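Local coordinates for hypothetical protein (Uncultured marine organism, PDB 2OP5) that is of unknown function but forms a homodimer of ferredoxin-like alpha+beta subunits, in the dimeric alpha/beta-barrel clan, at residues G47-I53 and S65-D71; T19-L24 and Q61-S65. One frame throughout, in Å; residues are numbered along the deposited sequence.

How the contacts relate
Contact 1 (47-53 with 65-71) and contact 2 (19-24 with 61-65) both use strand 63-70 and share S65. Their centres lie about 21 Å apart. Contact 1 is the buried pairing of that strand with strand 48-56 in the antiparallel sheet, about 7 Å from the chain centre. Contact 2 is where the N-terminal end of the strand meets the first turn of helix 21-28, about 15 Å from that centre and only partly buried. The two touch through packing of I53 CG2 on I64 CG2 at 4.1 Å. The second subunit also reaches both, and at contact 1 its own strand continues the sheet beyond strand 48-56.

Contact 1: residues G47-I53 and S65-D71; sequences GLIRHVI and SMVFEYD
A beta hairpin pairs L48-I53 with S65-Y70, and a classic beta bulge interrupts its register. At the bulge, I49 N (2.8 Å) and R50 N (3.3 Å) both donate to E69 O. E69 N donates back to R50 O, and beyond the bulge V52 and V67 form a regular hydrogen-bonded pair. G47 ends the preceding helix in a Schellman motif, and its carbonyl accepts from D71 N.

On the face with L48 and Y70, the H51 and F68 rings form an offset stack. Their centroids are 4.0 Å apart and the planes differ by 16°. H51 CD2 lies over the centre of the phenyl ring, and H51 NE2 is 3.3 Å from F68 CZ. H51 CG is anti to the backbone N (chi1 -180°), which lays the imidazole beside F68. M66 SE sits at the imidazole edge, 3.8 Å from H51 NE2. H51 ND1 is hydrogen-bonded to Y40 OH, and W35 packs on both rings. Replacing F68 with an alanine would probably uncover one imidazole face and leave H51 freer to tilt. L48 CD1 reaches Y70 CE2 at 3.6 Å.

Strands 48-56 and 63-70 adjoin in the ferredoxin-like sheet; 48-56 is outermost within the chain, and a strand of the second subunit pairs with it. On the other face R50 and E69 run side by side, but R50 NE stays 4.5 Å from E69 OE2, with no N-H aimed at it. R50 bridges to E112 of the second subunit; E69 OE1 takes a hydrogen bond with T8 of its own chain and a salt bridge with R50 of the second subunit.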
loop_
_atom_site.group_PDB
_atom_site.type_symbol
_atom_site.label_atom_id
_atom_site.label_comp_id
_atom_site.label_asym_id
_atom_site.label_seq_id
_atom_site.Cartn_x
_atom_site.Cartn_y
_atom_site.Cartn_z
ATOM N N GLY A 47 -3.290 -0.996 17.750
ATOM C CA GLY A 47 -2.166 -1.270 16.876
ATOM C C GLY A 47 -2.236 -0.695 15.474
ATOM O O GLY A 47 -1.264 -0.825 14.721
ATOM N N LEU A 48 -3.369 -0.106 15.078
ATOM C CA LEU A 48 -3.410 0.532 13.762
ATOM C C LEU A 48 -2.572 1.810 13.871
ATOM O O LEU A 48 -2.772 2.632 14.786
ATOM C CB LEU A 48 -4.836 0.855 13.305
ATOM C CG LEU A 48 -4.962 1.420 11.891
ATOM C CD1 LEU A 48 -4.644 0.376 10.837
ATOM C CD2 LEU A 48 -6.340 1.991 11.665
ATOM N N ILE A 49 -1.594 1.929 12.979
ATOM C CA ILE A 49 -0.735 3.103 12.883
ATOM C C ILE A 49 -1.225 4.045 11.805
ATOM O O ILE A 49 -1.296 5.246 12.010
ATOM C CB ILE A 49 0.715 2.703 12.525
ATOM C CG1 ILE A 49 1.290 1.816 13.640
ATOM C CG2 ILE A 49 1.584 3.955 12.254
ATOM C CD1 ILE A 49 2.659 1.205 13.334
ATOM N N ARG A 50 -1.581 3.483 10.656
ATOM C CA ARG A 50 -1.954 4.276 9.505
ATOM C C ARG A 50 -2.947 3.535 8.607
ATOM O O ARG A 50 -2.937 2.309 8.539
ATOM C CB ARG A 50 -0.676 4.625 8.735
ATOM C CG ARG A 50 -0.830 5.650 7.615
ATOM C CD ARG A 50 0.466 5.793 6.859
ATOM N NE ARG A 50 1.495 6.454 7.671
ATOM C CZ ARG A 50 1.914 7.711 7.513
ATOM N NH1 ARG A 50 1.430 8.502 6.545
ATOM N NH2 ARG A 50 2.860 8.183 8.333
ATOM N N HIS A 51 -3.804 4.306 7.943
ATOM C CA HIS A 51 -4.823 3.790 7.019
ATOM C C HIS A 51 -5.020 4.829 5.942
ATOM O O HIS A 51 -5.442 5.934 6.227
ATOM C CB HIS A 51 -6.140 3.478 7.716
ATOM C CG HIS A 51 -7.208 2.942 6.803
ATOM N ND1 HIS A 51 -8.546 3.214 6.982
ATOM C CD2 HIS A 51 -7.129 2.164 5.694
ATOM C CE1 HIS A 51 -9.251 2.588 6.055
ATOM N NE2 HIS A 51 -8.416 1.946 5.256
ATOM N N VAL A 52 -4.706 4.455 4.711
ATOM C CA VAL A 52 -4.737 5.338 3.553
ATOM C C VAL A 52 -5.662 4.756 2.500
ATOM O O VAL A 52 -5.564 3.569 2.140
ATOM C CB VAL A 52 -3.343 5.467 2.916
ATOM C CG1 VAL A 52 -3.305 6.677 1.978
ATOM C CG2 VAL A 52 -2.280 5.601 3.985
ATOM N N ILE A 53 -6.572 5.591 2.023
ATOM C CA ILE A 53 -7.527 5.196 1.015
ATOM C C ILE A 53 -7.205 6.043 -0.197
ATOM O O ILE A 53 -7.063 7.267 -0.099
ATOM C CB ILE A 53 -8.993 5.436 1.454
ATOM C CG1 ILE A 53 -9.252 4.733 2.793
ATOM C CG2 ILE A 53 -9.951 4.944 0.352
ATOM C CD1 ILE A 53 -10.613 5.010 3.417
ATOM N N SER A 65 -7.718 1.482 -3.634
ATOM C CA SER A 65 -6.666 0.852 -2.819
ATOM C C SER A 65 -6.721 1.338 -1.378
ATOM O O SER A 65 -7.069 2.506 -1.104
ATOM C CB SER A 65 -5.297 1.175 -3.375
ATOM O OG SER A 65 -5.033 2.549 -3.314
HETATM N N MSE A 66 -6.397 0.424 -0.470
HETATM C CA MSE A 66 -6.306 0.708 0.928
HETATM C C MSE A 66 -5.045 0.082 1.452
HETATM O O MSE A 66 -4.704 -1.046 1.103
HETATM C CB MSE A 66 -7.482 0.127 1.697
HETATM C CG MSE A 66 -8.761 0.855 1.412
HETATM SE SE MSE A 66 -10.271 0.226 2.466
HETATM C CE MSE A 66 -11.451 1.577 1.827
ATOM N N VAL A 67 -4.341 0.833 2.273
ATOM C CA VAL A 67 -3.144 0.333 2.899
ATOM C C VAL A 67 -3.362 0.541 4.397
ATOM O O VAL A 67 -3.591 1.681 4.846
ATOM C CB VAL A 67 -1.866 1.062 2.427
ATOM C CG1 VAL A 67 -0.659 0.525 3.174
ATOM C CG2 VAL A 67 -1.668 0.948 0.898
ATOM N N PHE A 68 -3.347 -0.565 5.143
ATOM C CA PHE A 68 -3.487 -0.542 6.596
ATOM C C PHE A 68 -2.129 -0.944 7.123
ATOM O O PHE A 68 -1.595 -1.996 6.728
ATOM C CB PHE A 68 -4.459 -1.609 7.126
ATOM C CG PHE A 68 -5.895 -1.461 6.678
ATOM C CD1 PHE A 68 -6.285 -1.873 5.414
ATOM C CD2 PHE A 68 -6.854 -0.990 7.554
ATOM C CE1 PHE A 68 -7.624 -1.775 5.011
ATOM C CE2 PHE A 68 -8.191 -0.885 7.171
ATOM C CZ PHE A 68 -8.584 -1.283 5.897
ATOM N N GLU A 69 -1.613 -0.159 8.062
ATOM C CA GLU A 69 -0.322 -0.427 8.672
ATOM C C GLU A 69 -0.466 -0.588 10.181
ATOM O O GLU A 69 -1.102 0.234 10.853
ATOM C CB GLU A 69 0.636 0.708 8.355
ATOM C CG GLU A 69 0.858 0.860 6.863
ATOM C CD GLU A 69 1.897 1.882 6.543
ATOM O OE1 GLU A 69 2.845 2.038 7.331
ATOM O OE2 GLU A 69 1.785 2.509 5.482
ATOM N N TYR A 70 0.160 -1.647 10.697
ATOM C CA TYR A 70 0.076 -1.982 12.093
ATOM C C TYR A 70 1.441 -2.107 12.719
ATOM O O TYR A 70 2.406 -2.471 12.051
ATOM C CB TYR A 70 -0.670 -3.313 12.281
ATOM C CG TYR A 70 -2.012 -3.406 11.570
ATOM C CD1 TYR A 70 -2.086 -3.864 10.269
ATOM C CD2 TYR A 70 -3.202 -3.037 12.205
ATOM C CE1 TYR A 70 -3.293 -3.953 9.601
ATOM C CE2 TYR A 70 -4.447 -3.129 11.538
ATOM C CZ TYR A 70 -4.475 -3.581 10.233
ATOM O OH TYR A 70 -5.667 -3.708 9.534
ATOM N N ASP A 71 1.491 -1.824 14.029
ATOM C CA ASP A 71 2.702 -1.967 14.829
ATOM C C ASP A 71 3.114 -3.448 14.945
ATOM O O ASP A 71 4.271 -3.738 15.231
ATOM C CB ASP A 71 2.514 -1.332 16.229
ATOM C CG ASP A 71 1.405 -1.992 17.057
ATOM O OD1 ASP A 71 0.872 -3.054 16.685
ATOM O OD2 ASP A 71 1.073 -1.460 18.125
#

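Contact 2: residues T19-L24 and Q61-S65; sequences TSENEL and QHRIS
This is a helix-to-strand contact at the margin of the fold, where the N-terminal turn of helix 21-28 meets residues 61-65, at the N-terminal end of strand 63-70. H62 supplies most of the 61-65 side. Its ring lies against the backbone at the helix start, with S20 C 3.6 Å above the plane and over the ring centre. E21 N is over the same face, nearer the rim, and makes no hydrogen bond to the ring.

The E21 side chain comes round to the ring edge. H62 ND1 donates to E21 OE1 at 2.7 Å, with an N-H...O angle of 164°. The oxygen lies close to the imidazole plane and uses its anti lone pair. The carboxylate is turned 50° from the ring. A bend at chi2 (64°) brings E21 back to H62.

S20 is the N-cap: its OG accepts from E23 N at 3.1 Å. Deeper in, L24 CD1 presses on the H62 backbone, 3.2 Å from H62 C. L24 CG meets I64 CD1 at 3.7 Å, and F18 packs on both L24 and I64. R63 points away at CB, and its NE makes a salt bridge with D17.

The imidazole is thus held from two directions, over one face and at ND1. The nearby carboxylate would probably also stabilise a positive charge on H62, though a neutral ring could make the same bond.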
loop_
_atom_site.group_PDB
_atom_site.type_symbol
_atom_site.label_atom_id
_atom_site.label_comp_id
_atom_site.label_asym_id
_atom_site.label_seq_id
_atom_site.Cartn_x
_atom_site.Cartn_y
_atom_site.Cartn_z
ATOM N N THR A 19 -17.574 -2.887 -10.834
ATOM C CA THR A 19 -18.078 -3.126 -12.184
ATOM C C THR A 19 -18.507 -1.821 -12.882
ATOM O O THR A 19 -18.844 -1.819 -14.069
ATOM C CB THR A 19 -19.255 -4.131 -12.203
ATOM O OG1 THR A 19 -20.384 -3.572 -11.533
ATOM C CG2 THR A 19 -18.863 -5.473 -11.553
ATOM N N SER A 20 -18.513 -0.720 -12.143
ATOM C CA SER A 20 -18.820 0.583 -12.725
ATOM C C SER A 20 -18.187 1.681 -11.882
ATOM O O SER A 20 -17.940 1.501 -10.681
ATOM C CB SER A 20 -20.328 0.819 -12.810
ATOM O OG SER A 20 -20.890 0.990 -11.519
ATOM N N GLU A 21 -17.949 2.816 -12.537
ATOM C CA GLU A 21 -17.411 3.984 -11.895
ATOM C C GLU A 21 -18.437 4.542 -10.891
ATOM O O GLU A 21 -18.069 4.906 -9.781
ATOM C CB GLU A 21 -17.022 5.034 -12.937
ATOM C CG GLU A 21 -16.229 6.205 -12.380
ATOM C CD GLU A 21 -14.865 5.811 -11.809
ATOM O OE1 GLU A 21 -14.344 4.710 -12.136
ATOM O OE2 GLU A 21 -14.307 6.626 -11.041
ATOM N N ASN A 22 -19.717 4.580 -11.256
ATOM C CA ASN A 22 -20.736 5.082 -10.322
ATOM C C ASN A 22 -20.726 4.282 -9.030
ATOM O O ASN A 22 -20.851 4.854 -7.943
ATOM C CB ASN A 22 -22.152 5.114 -10.927
ATOM C CG ASN A 22 -22.389 6.312 -11.846
ATOM O OD1 ASN A 22 -21.552 7.213 -11.976
ATOM N ND2 ASN A 22 -23.565 6.335 -12.477
ATOM N N GLU A 23 -20.540 2.975 -9.131
ATOM C CA GLU A 23 -20.497 2.144 -7.926
ATOM C C GLU A 23 -19.264 2.455 -7.065
ATOM O O GLU A 23 -19.356 2.542 -5.833
ATOM C CB GLU A 23 -20.561 0.667 -8.283
ATOM C CG GLU A 23 -20.782 -0.204 -7.062
ATOM C CD GLU A 23 -21.249 -1.603 -7.406
ATOM O OE1 GLU A 23 -22.123 -1.743 -8.284
ATOM O OE2 GLU A 23 -20.765 -2.565 -6.776
ATOM N N LEU A 24 -18.117 2.642 -7.708
ATOM C CA LEU A 24 -16.905 3.051 -6.995
ATOM C C LEU A 24 -17.134 4.374 -6.264
ATOM O O LEU A 24 -16.803 4.492 -5.078
ATOM C CB LEU A 24 -15.722 3.154 -7.972
ATOM C CG LEU A 24 -14.366 3.706 -7.490
ATOM C CD1 LEU A 24 -13.276 3.133 -8.361
ATOM C CD2 LEU A 24 -14.262 5.248 -7.421
ATOM N N GLN A 61 -9.681 -0.405 -15.080
ATOM C CA GLN A 61 -10.372 -0.816 -13.855
ATOM C C GLN A 61 -11.120 0.337 -13.176
ATOM O O GLN A 61 -10.923 1.500 -13.517
ATOM C CB GLN A 61 -9.328 -1.274 -12.827
ATOM C CG GLN A 61 -8.228 -2.272 -13.289
ATOM C CD GLN A 61 -8.734 -3.678 -13.494
ATOM O OE1 GLN A 61 -9.784 -4.055 -12.954
ATOM N NE2 GLN A 61 -7.987 -4.476 -14.263
ATOM N N HIS A 62 -11.980 0.002 -12.215
ATOM C CA HIS A 62 -12.608 0.995 -11.333
ATOM C C HIS A 62 -12.117 0.558 -9.959
ATOM O O HIS A 62 -12.823 -0.107 -9.231
ATOM C CB HIS A 62 -14.117 0.951 -11.399
ATOM C CG HIS A 62 -14.659 1.104 -12.772
ATOM N ND1 HIS A 62 -14.737 2.326 -13.401
ATOM C CD2 HIS A 62 -15.196 0.200 -13.623
ATOM C CE1 HIS A 62 -15.278 2.162 -14.596
ATOM N NE2 HIS A 62 -15.567 0.882 -14.754
ATOM N N ARG A 63 -10.905 0.983 -9.618
ATOM C CA ARG A 63 -10.206 0.491 -8.476
ATOM C C ARG A 63 -9.973 1.462 -7.306
ATOM O O ARG A 63 -9.690 2.654 -7.495
ATOM C CB ARG A 63 -8.863 -0.031 -8.981
ATOM C CG ARG A 63 -8.004 -0.728 -7.930
ATOM C CD ARG A 63 -6.816 -1.517 -8.539
ATOM N NE ARG A 63 -7.230 -2.694 -9.299
ATOM C CZ ARG A 63 -6.391 -3.541 -9.887
ATOM N NH1 ARG A 63 -5.080 -3.351 -9.862
ATOM N NH2 ARG A 63 -6.876 -4.569 -10.555
ATOM N N ILE A 64 -10.107 0.909 -6.100
ATOM C CA ILE A 64 -9.811 1.583 -4.857
ATOM C C ILE A 64 -8.712 0.786 -4.177
ATOM O O ILE A 64 -8.787 -0.435 -4.134
ATOM C CB ILE A 64 -11.004 1.565 -3.876
ATOM C CG1 ILE A 64 -12.193 2.337 -4.442
ATOM C CG2 ILE A 64 -10.610 2.151 -2.522
ATOM C CD1 ILE A 64 -11.920 3.789 -4.758
ATOM N N SER A 65 -7.718 1.482 -3.634
ATOM C CA SER A 65 -6.666 0.852 -2.819
ATOM C C SER A 65 -6.721 1.338 -1.378
ATOM O O SER A 65 -7.069 2.506 -1.104
ATOM C CB SER A 65 -5.297 1.175 -3.375
ATOM O OG SER A 65 -5.033 2.549 -3.314
#